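Local coordinates for acyl-CoA dehydrogenase (Thermus thermophilus, PDB 2Z1Q), which probably catalyses the FAD-dependent oxidation of saturated acyl-CoA thioesters to their 2,3-dehydroacyl-CoA products, passing the electrons to an acceptor, at residues F42-V47 / L65-A69; T94-E98 / A319-T323; L279-Q284 / V567-Y573; V450-K454 / A489-E493; L505-L509 / L559-A563. One frame throughout, in Å; residues are numbered along the deposited sequence.

In the fold
All five contacts join helices of the acyl-CoA dehydrogenase architecture: helical N-terminal domain, beta-rich middle domain and C-terminal helices. Contact 1 stays within the N-terminal helices, about 21 Å centre to centre from contact 2, which ties helix 90-99 to helix 300-331. Contact 2 touches contact 4: Arg322 NH1 bridges to Glu493 OE2 at 3.1 Å, and Thr323 OG1 lies 2.7 Å from Tyr490 OH, a probable hydrogen bond. Contacts 3 and 5 share helix 556-570, contact 3 also using the turn after it, their centres about 14 Å apart. Contact 3 lies near an FAD site, the Leu568 side chain about 9 Å from a bound FAD; the other four lie away from the annotated sites.

Contact 1 of 5, residues F42-V47 / L65-A69; sequences FVEREV and LMRKA
Phe42 meets helix 62-71 with the rim of its ring. CZ lies 3.4 Å from the carbonyl oxygen Leu65 O, close to the ring plane, and CE1 comes up to Lys68 CB at the same edge, the lysine chain crossing the phenyl at about a right angle. Ala69 CB approaches more obliquely, 3.7 Å from Phe42 CZ. The ring gets there because CG stands anti to the backbone N (chi1 175°), carrying it out across the gap. Segments 42-47 and 65-69 belong to the helical N-terminal domain of the acyl-CoA dehydrogenase fold and run at 143° to each other; a wider pi-type turn at 43-47 lets Phe42 O accept from both Glu46 N and Val47 N. Next to the ring, Leu65 pushes CD2 against Val47 CG2 at 3.8 Å, the two side chains again crossing nearly at right angles, with Phe106 of helix 106-117 packing on both. Glu46 bends at chi2 (-74°), which lays its carboxylate across the aliphatic part of Lys68: OE2 sits 3.0 Å from Lys68 CD, a tight and perhaps imprecise contact. The lysine turns at chi4, and its ammonium NZ is 4.9 Å from Glu46 OE2.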
# COMPACT_ATOMS: atom_id res chain seq x y z
N PHE B 42 -1.01 -24.03 -18.81
CA PHE B 42 0.41 -24.03 -18.52
C PHE B 42 0.70 -23.61 -17.08
O PHE B 42 1.56 -24.17 -16.42
CB PHE B 42 1.12 -23.07 -19.47
CG PHE B 42 2.59 -22.91 -19.20
CD1 PHE B 42 3.46 -23.99 -19.31
CD2 PHE B 42 3.11 -21.66 -18.84
CE1 PHE B 42 4.82 -23.84 -19.08
CE2 PHE B 42 4.48 -21.51 -18.61
CZ PHE B 42 5.33 -22.60 -18.73
N VAL B 43 -0.05 -22.61 -16.60
CA VAL B 43 0.14 -22.09 -15.25
C VAL B 43 -0.36 -23.04 -14.18
O VAL B 43 0.36 -23.34 -13.22
CB VAL B 43 -0.59 -20.73 -15.09
CG1 VAL B 43 -0.51 -20.25 -13.64
CG2 VAL B 43 0.04 -19.72 -16.02
N GLU B 44 -1.59 -23.50 -14.33
CA GLU B 44 -2.15 -24.39 -13.35
C GLU B 44 -1.42 -25.73 -13.24
O GLU B 44 -1.27 -26.26 -12.14
CB GLU B 44 -3.63 -24.64 -13.65
CG GLU B 44 -4.30 -25.56 -12.64
CD GLU B 44 -5.49 -26.31 -13.21
OE1 GLU B 44 -6.51 -25.66 -13.55
OE2 GLU B 44 -5.40 -27.55 -13.33
N ARG B 45 -0.94 -26.27 -14.35
CA ARG B 45 -0.29 -27.57 -14.29
C ARG B 45 1.24 -27.59 -14.28
O ARG B 45 1.84 -28.54 -13.77
CB ARG B 45 -0.78 -28.45 -15.45
CG ARG B 45 -0.15 -28.07 -16.77
CD ARG B 45 -0.49 -29.07 -17.87
NE ARG B 45 0.29 -28.85 -19.08
CZ ARG B 45 0.24 -29.62 -20.16
NH1 ARG B 45 -0.57 -30.67 -20.20
NH2 ARG B 45 1.00 -29.34 -21.22
N GLU B 46 1.87 -26.57 -14.84
CA GLU B 46 3.34 -26.53 -14.90
C GLU B 46 3.98 -25.57 -13.90
O GLU B 46 4.71 -25.98 -13.01
CB GLU B 46 3.79 -26.17 -16.31
CG GLU B 46 3.15 -26.99 -17.42
CD GLU B 46 3.69 -28.41 -17.51
OE1 GLU B 46 3.51 -29.18 -16.55
OE2 GLU B 46 4.30 -28.74 -18.56
N VAL B 47 3.68 -24.28 -14.04
CA VAL B 47 4.27 -23.27 -13.17
C VAL B 47 3.87 -23.28 -11.71
O VAL B 47 4.72 -23.36 -10.83
CB VAL B 47 3.98 -21.86 -13.71
CG1 VAL B 47 4.71 -20.83 -12.87
CG2 VAL B 47 4.40 -21.77 -15.17
N LEU B 65 10.92 -24.69 -17.23
CA LEU B 65 9.62 -24.02 -17.40
C LEU B 65 9.63 -23.16 -18.65
O LEU B 65 8.64 -23.08 -19.37
CB LEU B 65 9.29 -23.14 -16.20
CG LEU B 65 8.63 -23.85 -15.02
CD1 LEU B 65 8.55 -22.90 -13.85
CD2 LEU B 65 7.23 -24.33 -15.42
N MET B 66 10.75 -22.50 -18.89
CA MET B 66 10.87 -21.63 -20.05
C MET B 66 10.89 -22.49 -21.32
O MET B 66 10.36 -22.08 -22.36
CB MET B 66 12.13 -20.76 -19.91
CG MET B 66 12.10 -19.45 -20.71
SD MET B 66 11.04 -18.10 -20.06
CE MET B 66 9.42 -18.67 -20.50
N ARG B 67 11.50 -23.68 -21.24
CA ARG B 67 11.55 -24.58 -22.38
C ARG B 67 10.12 -25.02 -22.71
O ARG B 67 9.71 -25.02 -23.87
CB ARG B 67 12.39 -25.82 -22.06
CG ARG B 67 13.75 -25.90 -22.73
CD ARG B 67 14.72 -24.84 -22.24
NE ARG B 67 16.10 -25.28 -22.40
CZ ARG B 67 17.17 -24.52 -22.18
NH1 ARG B 67 17.03 -23.26 -21.78
NH2 ARG B 67 18.39 -25.03 -22.34
N LYS B 68 9.35 -25.38 -21.69
CA LYS B 68 7.97 -25.80 -21.91
C LYS B 68 7.13 -24.70 -22.55
O LYS B 68 6.35 -24.96 -23.46
CB LYS B 68 7.31 -26.25 -20.60
CG LYS B 68 7.85 -27.55 -20.04
CD LYS B 68 7.14 -27.95 -18.75
CE LYS B 68 7.67 -29.28 -18.24
NZ LYS B 68 9.10 -29.20 -17.85
N ALA B 69 7.30 -23.47 -22.06
CA ALA B 69 6.55 -22.33 -22.60
C ALA B 69 6.94 -22.10 -24.05
O ALA B 69 6.14 -21.63 -24.86
CB ALA B 69 6.84 -21.07 -21.78

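Contact 2 of 5, residues T94-E98 / A319-T323; sequences TVVAE and AVYRT
Tyr321 reaches from helix 300-331 to Glu98 on helix 90-99, joining the C-terminal helices of the acyl-CoA dehydrogenase fold to its N-terminal helical domain; the two short segments run nearly antiparallel, at 156°. The polar part is one bond. Tyr321 OH donates to Glu98 OE2 at 2.5 Å, a very short distance, and the carboxylate oxygen lies at the edge of the ring, in its plane, although the carboxylate itself is turned 44° from that plane. In Glu98, CG anti to the backbone N (chi1 172°) and the extended chain beyond it carry the carboxylate to the phenol. Its other oxygen, OE1, forms a salt bridge with Lys276 of helix 252-288, and this buried carboxylate is therefore gripped from two helices. The apolar part gathers at CE1, where Val95 CG1 and Thr94 CG2 lie to the two sides of the ring plane. The Val95 side chain crosses the tyrosine at about a right angle, its CG1 3.5 Å from Tyr321 CE1. Phe28 adds an edge-to-face contact with the tyrosine. Thr94 sends OG1 to Lys90 O, while its methyl CG2 lies 3.7 Å from Tyr321 CE1 and 4.3 Å from Val320 CG1.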
# COMPACT_ATOMS: atom_id res chain seq x y z
N THR B 94 -0.30 -9.81 -25.36
CA THR B 94 -0.83 -9.06 -24.23
C THR B 94 -1.72 -9.91 -23.34
O THR B 94 -1.63 -9.82 -22.11
CB THR B 94 -1.62 -7.81 -24.70
OG1 THR B 94 -0.76 -6.95 -25.45
CG2 THR B 94 -2.15 -7.05 -23.50
N VAL B 95 -2.57 -10.75 -23.93
CA VAL B 95 -3.44 -11.61 -23.14
C VAL B 95 -2.58 -12.67 -22.42
O VAL B 95 -2.90 -13.09 -21.31
CB VAL B 95 -4.54 -12.30 -24.00
CG1 VAL B 95 -5.32 -11.26 -24.80
CG2 VAL B 95 -3.91 -13.33 -24.94
N VAL B 96 -1.49 -13.08 -23.06
CA VAL B 96 -0.59 -14.08 -22.47
C VAL B 96 0.04 -13.48 -21.21
O VAL B 96 0.17 -14.15 -20.20
CB VAL B 96 0.51 -14.50 -23.48
CG1 VAL B 96 1.60 -15.30 -22.78
CG2 VAL B 96 -0.10 -15.35 -24.59
N ALA B 97 0.41 -12.20 -21.29
CA ALA B 97 0.99 -11.52 -20.14
C ALA B 97 -0.01 -11.51 -19.00
O ALA B 97 0.33 -11.79 -17.86
CB ALA B 97 1.37 -10.10 -20.52
N GLU B 98 -1.27 -11.19 -19.31
CA GLU B 98 -2.31 -11.12 -18.30
C GLU B 98 -2.54 -12.46 -17.60
O GLU B 98 -2.64 -12.51 -16.37
CB GLU B 98 -3.64 -10.61 -18.89
CG GLU B 98 -4.83 -10.70 -17.90
CD GLU B 98 -6.19 -10.30 -18.49
OE1 GLU B 98 -7.22 -10.59 -17.84
OE2 GLU B 98 -6.24 -9.71 -19.60
N ALA B 319 -9.16 -0.06 -20.47
CA ALA B 319 -8.16 0.84 -21.02
C ALA B 319 -7.00 0.08 -21.68
O ALA B 319 -6.51 0.48 -22.73
CB ALA B 319 -7.64 1.77 -19.93
N VAL B 320 -6.57 -1.03 -21.07
CA VAL B 320 -5.46 -1.81 -21.60
C VAL B 320 -5.70 -2.41 -23.00
O VAL B 320 -4.91 -2.21 -23.92
CB VAL B 320 -5.09 -2.99 -20.67
CG1 VAL B 320 -4.08 -3.89 -21.36
CG2 VAL B 320 -4.50 -2.47 -19.37
N TYR B 321 -6.80 -3.14 -23.14
CA TYR B 321 -7.09 -3.77 -24.41
C TYR B 321 -7.59 -2.81 -25.47
O TYR B 321 -7.53 -3.10 -26.65
CB TYR B 321 -8.06 -4.93 -24.21
CG TYR B 321 -7.36 -6.11 -23.59
CD1 TYR B 321 -6.43 -6.86 -24.33
CD2 TYR B 321 -7.55 -6.44 -22.26
CE1 TYR B 321 -5.72 -7.90 -23.74
CE2 TYR B 321 -6.84 -7.47 -21.66
CZ TYR B 321 -5.93 -8.20 -22.40
OH TYR B 321 -5.23 -9.20 -21.78
N ARG B 322 -8.06 -1.65 -25.03
CA ARG B 322 -8.50 -0.66 -26.00
C ARG B 322 -7.19 -0.12 -26.59
O ARG B 322 -7.09 0.09 -27.80
CB ARG B 322 -9.30 0.45 -25.30
CG ARG B 322 -9.59 1.65 -26.18
CD ARG B 322 -10.23 2.80 -25.41
NE ARG B 322 -10.03 4.06 -26.12
CZ ARG B 322 -10.35 5.27 -25.66
NH1 ARG B 322 -10.11 6.33 -26.41
NH2 ARG B 322 -10.90 5.42 -24.46
N THR B 323 -6.19 0.07 -25.73
CA THR B 323 -4.89 0.57 -26.16
C THR B 323 -4.24 -0.39 -27.16
O THR B 323 -3.78 0.03 -28.21
CB THR B 323 -3.90 0.73 -24.97
OG1 THR B 323 -4.40 1.72 -24.06
CG2 THR B 323 -2.53 1.15 -25.49

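Contact 3 of 5, residues L279-Q284 / V567-Y573; sequences LELSAQ and VLEAGGY
The C-terminal end of helix 556-570 and the glycine turn that follows it pack on helix 252-288, among the C-terminal-domain helices of the acyl-CoA dehydrogenase fold; the Leu568 side chain is about 9 Å from a bound FAD, near the site without touching it. Gly571 leaves the helix with positive phi (70°), and both Gly571 N and Gly572 N point back to Val567 O, the first of these bonds weak. The turn carries bare backbone against the flank of the other helix: Ala283 CB sits 3.5 Å from Gly572 N and also touches Gly571 C, while Glu280 CA lies 4.0 Å from Gly572 CA. A side chain at Gly572 would run into Glu280 CG and the preceding carbonyl. Leu279 divides its two methyls between Val567 and Tyr573. CD2 presses on Val567 CG1 at 3.4 Å, tighter than usual for two carbons, and CD1 goes to the backbone of Tyr573, 3.8 Å from its N, and to the ring edge. Val567 CG1, anti to its own backbone N (chi1 169°), also meets Ala283 CB. Further along, Leu568 CD2 rests 3.7 Å from Ala283 O. One water gives a hydrogen to Leu568 O at 2.8 Å and a second, weaker one to Ala283 O, linking the two backbones. Tyr573 sends its hydroxyl off to Glu317 on helix 300-331. Apart from that water link, the contact is van der Waals packing of alkyl groups on one another and on backbone, so its hold rests mainly on close fit, with small residues, alanine and two glycines, setting how near the backbones can come.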
# COMPACT_ATOMS: atom_id res chain seq x y z
N LEU B 279 -8.55 -10.80 -6.56
CA LEU B 279 -9.99 -10.65 -6.35
C LEU B 279 -10.63 -12.02 -6.13
O LEU B 279 -11.47 -12.17 -5.25
CB LEU B 279 -10.64 -9.95 -7.56
CG LEU B 279 -11.86 -9.04 -7.31
CD1 LEU B 279 -12.54 -8.74 -8.64
CD2 LEU B 279 -12.86 -9.70 -6.39
N GLU B 280 -10.23 -13.02 -6.92
CA GLU B 280 -10.77 -14.37 -6.76
C GLU B 280 -10.50 -14.83 -5.34
O GLU B 280 -11.40 -15.34 -4.66
CB GLU B 280 -10.10 -15.35 -7.74
CG GLU B 280 -10.24 -14.96 -9.20
CD GLU B 280 -9.55 -15.94 -10.14
OE1 GLU B 280 -9.59 -15.71 -11.37
OE2 GLU B 280 -8.98 -16.94 -9.66
N LEU B 281 -9.26 -14.65 -4.90
CA LEU B 281 -8.87 -15.03 -3.55
C LEU B 281 -9.71 -14.30 -2.51
O LEU B 281 -10.20 -14.90 -1.56
CB LEU B 281 -7.38 -14.73 -3.28
CG LEU B 281 -6.31 -15.55 -4.02
CD1 LEU B 281 -4.92 -15.03 -3.65
CD2 LEU B 281 -6.42 -17.02 -3.65
N SER B 282 -9.89 -12.99 -2.70
CA SER B 282 -10.66 -12.18 -1.77
C SER B 282 -12.14 -12.59 -1.75
O SER B 282 -12.74 -12.73 -0.67
CB SER B 282 -10.56 -10.69 -2.14
OG SER B 282 -9.23 -10.23 -2.08
N ALA B 283 -12.72 -12.79 -2.93
CA ALA B 283 -14.13 -13.18 -3.05
C ALA B 283 -14.34 -14.53 -2.39
O ALA B 283 -15.27 -14.72 -1.61
CB ALA B 283 -14.53 -13.26 -4.51
N GLN B 284 -13.46 -15.47 -2.70
CA GLN B 284 -13.56 -16.81 -2.13
C GLN B 284 -13.48 -16.79 -0.63
O GLN B 284 -14.28 -17.45 0.04
CB GLN B 284 -12.47 -17.70 -2.70
CG GLN B 284 -12.67 -17.98 -4.17
CD GLN B 284 -11.46 -18.60 -4.82
OE1 GLN B 284 -11.55 -19.11 -5.93
NE2 GLN B 284 -10.31 -18.55 -4.14
N VAL B 567 -19.69 -10.14 -7.41
CA VAL B 567 -18.36 -10.68 -7.17
C VAL B 567 -18.49 -11.97 -6.38
O VAL B 567 -17.93 -13.00 -6.76
CB VAL B 567 -17.47 -9.66 -6.39
CG1 VAL B 567 -16.19 -10.32 -5.90
CG2 VAL B 567 -17.11 -8.49 -7.30
N LEU B 568 -19.24 -11.92 -5.28
CA LEU B 568 -19.43 -13.10 -4.45
C LEU B 568 -20.15 -14.19 -5.23
O LEU B 568 -19.93 -15.37 -5.00
CB LEU B 568 -20.21 -12.75 -3.18
CG LEU B 568 -19.50 -11.82 -2.19
CD1 LEU B 568 -20.44 -11.40 -1.07
CD2 LEU B 568 -18.29 -12.54 -1.62
N GLU B 569 -21.01 -13.78 -6.15
CA GLU B 569 -21.76 -14.72 -6.96
C GLU B 569 -20.84 -15.42 -7.96
O GLU B 569 -20.93 -16.63 -8.15
CB GLU B 569 -22.89 -14.02 -7.71
CG GLU B 569 -23.45 -14.83 -8.87
CD GLU B 569 -24.08 -16.13 -8.41
OE1 GLU B 569 -24.17 -17.07 -9.23
OE2 GLU B 569 -24.50 -16.21 -7.23
N ALA B 570 -19.97 -14.64 -8.60
CA ALA B 570 -19.05 -15.19 -9.59
C ALA B 570 -17.77 -15.72 -8.95
O ALA B 570 -16.97 -16.37 -9.62
CB ALA B 570 -18.71 -14.12 -10.62
N GLY B 571 -17.58 -15.43 -7.67
CA GLY B 571 -16.39 -15.89 -6.98
C GLY B 571 -15.16 -15.15 -7.46
O GLY B 571 -14.05 -15.70 -7.46
N GLY B 572 -15.32 -13.91 -7.88
CA GLY B 572 -14.18 -13.15 -8.37
C GLY B 572 -14.62 -12.10 -9.36
O GLY B 572 -15.68 -11.49 -9.18
N TYR B 573 -13.83 -11.88 -10.39
CA TYR B 573 -14.18 -10.88 -11.39
C TYR B 573 -15.53 -11.29 -12.02
O TYR B 573 -15.61 -12.29 -12.73
CB TYR B 573 -13.08 -10.81 -12.45
CG TYR B 573 -13.20 -9.63 -13.41
CD1 TYR B 573 -13.18 -9.83 -14.79
CD2 TYR B 573 -13.31 -8.33 -12.93
CE1 TYR B 573 -13.28 -8.75 -15.67
CE2 TYR B 573 -13.40 -7.24 -13.80
CZ TYR B 573 -13.38 -7.46 -15.17
OH TYR B 573 -13.43 -6.37 -16.00
O HOH W 1 -17.49 -15.89 -3.71

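Contact 4 of 5, residues V450-K454 / A489-E493; sequences VQNLK and AYAAE
Lys454 NZ and Glu493 OE1 form a salt bridge of 2.5 Å between antiparallel helices, the ammonium meeting the oxygen on its syn side and 23° out of the carboxylate plane. The two long side chains cross at about a right angle. Lys454 is fully extended beyond CG, and Glu493, with CG anti to the backbone N (chi1 173°), reaches out to meet it. The same NZ gives a hydrogen to Gln451 OE1 at 2.8 Å, one turn back on its own helix. Gln451 folds at chi2 to bring its amide there, nearly coplanar with the carboxylate; the two acceptors, Gln451 OE1 and Glu493 OE1, stand 3.5 Å apart, and the lysine charge probably offsets their closeness. Trp14 O takes a further bond from NZ, while Glu493 OE2 pairs with Arg322. An alanine in place of Lys454 would probably leave Glu493 OE1 without its salt-bridge partner and Gln451 OE1 without its donor, two acceptors close together with no charge between them.

Beside the charges, Val450 CG1 packs 3.6 Å from Glu493 CB, its CG2 meets Ala492 CB, and Leu453 CB touches Ala489 CB. Consecutive helices 445-468 and 476-502 form an antiparallel helical hairpin in the acyl-CoA dehydrogenase C-terminal domain, segments 450-454 and 489-493 running at 166°; helix 505-528 lies against Leu453 and Ala492, and Tyr490 packs on helices 300-331 and 348-372.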
# COMPACT_ATOMS: atom_id res chain seq x y z
N VAL B 450 -16.95 12.89 -19.14
CA VAL B 450 -15.69 12.37 -19.65
C VAL B 450 -15.06 13.42 -20.55
O VAL B 450 -13.85 13.66 -20.50
CB VAL B 450 -15.90 11.06 -20.43
CG1 VAL B 450 -14.74 10.81 -21.38
CG2 VAL B 450 -16.04 9.91 -19.44
N GLN B 451 -15.88 14.07 -21.36
CA GLN B 451 -15.36 15.10 -22.24
C GLN B 451 -14.84 16.28 -21.45
O GLN B 451 -13.82 16.87 -21.81
CB GLN B 451 -16.43 15.57 -23.23
CG GLN B 451 -16.89 14.46 -24.16
CD GLN B 451 -15.75 13.82 -24.94
OE1 GLN B 451 -15.48 12.63 -24.79
NE2 GLN B 451 -15.07 14.62 -25.76
N ASN B 452 -15.53 16.63 -20.37
CA ASN B 452 -15.10 17.76 -19.54
C ASN B 452 -13.74 17.48 -18.89
O ASN B 452 -12.92 18.39 -18.76
CB ASN B 452 -16.17 18.09 -18.49
CG ASN B 452 -17.36 18.89 -19.06
OD1 ASN B 452 -18.36 19.12 -18.37
ND2 ASN B 452 -17.25 19.32 -20.32
N LEU B 453 -13.50 16.24 -18.48
CA LEU B 453 -12.22 15.87 -17.88
C LEU B 453 -11.14 16.20 -18.88
O LEU B 453 -10.13 16.81 -18.53
CB LEU B 453 -12.18 14.37 -17.54
CG LEU B 453 -13.11 13.92 -16.41
CD1 LEU B 453 -13.06 12.42 -16.24
CD2 LEU B 453 -12.69 14.62 -15.13
N LYS B 454 -11.36 15.83 -20.14
CA LYS B 454 -10.39 16.11 -21.21
C LYS B 454 -10.16 17.61 -21.27
O LYS B 454 -9.03 18.06 -21.40
CB LYS B 454 -10.91 15.64 -22.55
CG LYS B 454 -11.38 14.20 -22.54
CD LYS B 454 -11.86 13.77 -23.90
CE LYS B 454 -12.35 12.34 -23.86
NZ LYS B 454 -12.80 11.90 -25.20
N ALA B 489 -9.47 9.97 -17.40
CA ALA B 489 -10.29 10.29 -18.55
C ALA B 489 -10.26 9.08 -19.48
O ALA B 489 -11.30 8.50 -19.77
CB ALA B 489 -9.73 11.53 -19.27
N TYR B 490 -9.06 8.70 -19.91
CA TYR B 490 -8.91 7.56 -20.80
C TYR B 490 -9.55 6.31 -20.20
O TYR B 490 -10.30 5.61 -20.87
CB TYR B 490 -7.42 7.31 -21.08
CG TYR B 490 -7.15 6.27 -22.12
CD1 TYR B 490 -6.68 5.01 -21.76
CD2 TYR B 490 -7.35 6.53 -23.48
CE1 TYR B 490 -6.41 4.04 -22.71
CE2 TYR B 490 -7.08 5.56 -24.45
CZ TYR B 490 -6.62 4.32 -24.05
OH TYR B 490 -6.36 3.33 -24.96
N ALA B 491 -9.28 6.05 -18.93
CA ALA B 491 -9.84 4.88 -18.25
C ALA B 491 -11.36 4.92 -18.17
O ALA B 491 -12.03 3.95 -18.50
CB ALA B 491 -9.26 4.76 -16.85
N ALA B 492 -11.91 6.05 -17.72
CA ALA B 492 -13.36 6.17 -17.58
C ALA B 492 -14.05 6.01 -18.92
O ALA B 492 -15.00 5.26 -19.06
CB ALA B 492 -13.74 7.52 -16.96
N GLU B 493 -13.54 6.73 -19.91
CA GLU B 493 -14.10 6.68 -21.24
C GLU B 493 -14.05 5.26 -21.78
O GLU B 493 -15.05 4.72 -22.23
CB GLU B 493 -13.34 7.63 -22.17
CG GLU B 493 -13.74 7.50 -23.63
CD GLU B 493 -13.10 8.56 -24.50
OE1 GLU B 493 -13.74 9.60 -24.74
OE2 GLU B 493 -11.95 8.36 -24.94

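Contact 5 of 5, residues L505-L509 / L559-A563; sequences LAPVL and LRRQA
With CG1 anti to the backbone N (chi1 179°), Val508 splits its two methyls between Leu559 and Gln562, CG1 going to the first and CG2 to the second. Gln562 answers with an extended chain, chi1 180°, that brings its amide to Val508 CG2. This is helix-to-helix packing in the C-terminal helical region, segment 505-509 of helix 505-528 crossing segment 559-563 of helix 556-570 at -136°. Val508 CG1 fits against Leu559 CD2 at 3.9 Å and close to the carbonyl Leu559 O. On its other branch, CG2 lies 3.5 Å from Gln562 OE1, with the amide carbon and nitrogen only a little farther off. A glycine in place of Val508 would probably open a gap between the two helices, facing Leu559 and Gln562, and leave the glutamine amide less fixed.

Leu505 slides past Gln562 in the opposite direction, its CD2 4.2 Å from the glutamine CG, and offers CD1 to Ala563. Nearby, Arg560 bridges to Glu308 of helix 300-331, and Arg561 pairs with Glu477 of the second subunit, so helix 556-570 reaches the dimer partner. Leu509 starts away from the other helix, but its branch turns back: CD2 ends 3.8 Å from Ala563 CB.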
# COMPACT_ATOMS: atom_id res chain seq x y z
N LEU B 505 -23.74 -5.61 -15.74
CA LEU B 505 -23.05 -5.02 -14.60
C LEU B 505 -22.06 -3.97 -15.08
O LEU B 505 -21.72 -3.03 -14.34
CB LEU B 505 -22.33 -6.11 -13.80
CG LEU B 505 -22.21 -5.98 -12.28
CD1 LEU B 505 -21.49 -4.70 -11.91
CD2 LEU B 505 -23.59 -5.99 -11.64
N ALA B 506 -21.60 -4.10 -16.32
CA ALA B 506 -20.64 -3.15 -16.89
C ALA B 506 -20.97 -1.68 -16.57
O ALA B 506 -20.11 -0.96 -16.06
CB ALA B 506 -20.51 -3.35 -18.39
N PRO B 507 -22.20 -1.22 -16.87
CA PRO B 507 -22.55 0.17 -16.58
C PRO B 507 -22.32 0.56 -15.12
O PRO B 507 -21.84 1.66 -14.82
CB PRO B 507 -24.03 0.24 -16.96
CG PRO B 507 -24.14 -0.75 -18.07
CD PRO B 507 -23.30 -1.91 -17.57
N VAL B 508 -22.68 -0.34 -14.21
CA VAL B 508 -22.52 -0.10 -12.79
C VAL B 508 -21.05 0.11 -12.43
O VAL B 508 -20.71 1.01 -11.66
CB VAL B 508 -23.08 -1.29 -11.98
CG1 VAL B 508 -22.89 -1.07 -10.49
CG2 VAL B 508 -24.56 -1.50 -12.31
N LEU B 509 -20.17 -0.72 -12.99
CA LEU B 509 -18.74 -0.61 -12.70
C LEU B 509 -18.18 0.66 -13.28
O LEU B 509 -17.33 1.31 -12.67
CB LEU B 509 -17.99 -1.82 -13.26
CG LEU B 509 -18.39 -3.16 -12.64
CD1 LEU B 509 -17.54 -4.25 -13.28
CD2 LEU B 509 -18.19 -3.15 -11.12
N LEU B 559 -24.41 1.04 -5.47
CA LEU B 559 -23.70 0.49 -6.62
C LEU B 559 -22.59 -0.49 -6.24
O LEU B 559 -22.47 -1.55 -6.84
CB LEU B 559 -23.16 1.61 -7.52
CG LEU B 559 -24.21 2.52 -8.19
CD1 LEU B 559 -23.51 3.54 -9.08
CD2 LEU B 559 -25.16 1.71 -9.03
N ARG B 560 -21.77 -0.14 -5.25
CA ARG B 560 -20.70 -1.04 -4.86
C ARG B 560 -21.31 -2.33 -4.33
O ARG B 560 -20.85 -3.42 -4.67
CB ARG B 560 -19.80 -0.40 -3.80
CG ARG B 560 -18.91 0.72 -4.32
CD ARG B 560 -17.74 0.88 -3.37
NE ARG B 560 -16.86 1.99 -3.69
CZ ARG B 560 -16.98 3.23 -3.20
NH1 ARG B 560 -17.96 3.53 -2.35
NH2 ARG B 560 -16.10 4.16 -3.54
N ARG B 561 -22.35 -2.23 -3.52
CA ARG B 561 -22.98 -3.43 -2.98
C ARG B 561 -23.48 -4.34 -4.11
O ARG B 561 -23.40 -5.56 -4.01
CB ARG B 561 -24.14 -3.09 -2.06
CG ARG B 561 -23.70 -2.58 -0.70
CD ARG B 561 -24.84 -2.67 0.29
NE ARG B 561 -24.44 -2.27 1.63
CZ ARG B 561 -25.16 -2.50 2.72
NH1 ARG B 561 -26.32 -3.13 2.62
NH2 ARG B 561 -24.73 -2.11 3.91
N GLN B 562 -23.97 -3.72 -5.18
CA GLN B 562 -24.47 -4.45 -6.34
C GLN B 562 -23.33 -5.23 -7.01
O GLN B 562 -23.50 -6.39 -7.40
CB GLN B 562 -25.13 -3.48 -7.32
CG GLN B 562 -25.69 -4.13 -8.58
CD GLN B 562 -26.43 -3.15 -9.49
OE1 GLN B 562 -26.81 -3.50 -10.61
NE2 GLN B 562 -26.64 -1.92 -9.02
N ALA B 563 -22.17 -4.58 -7.13
CA ALA B 563 -20.98 -5.19 -7.73
C ALA B 563 -20.47 -6.32 -6.82
O ALA B 563 -20.12 -7.40 -7.30
CB ALA B 563 -19.89 -4.12 -7.91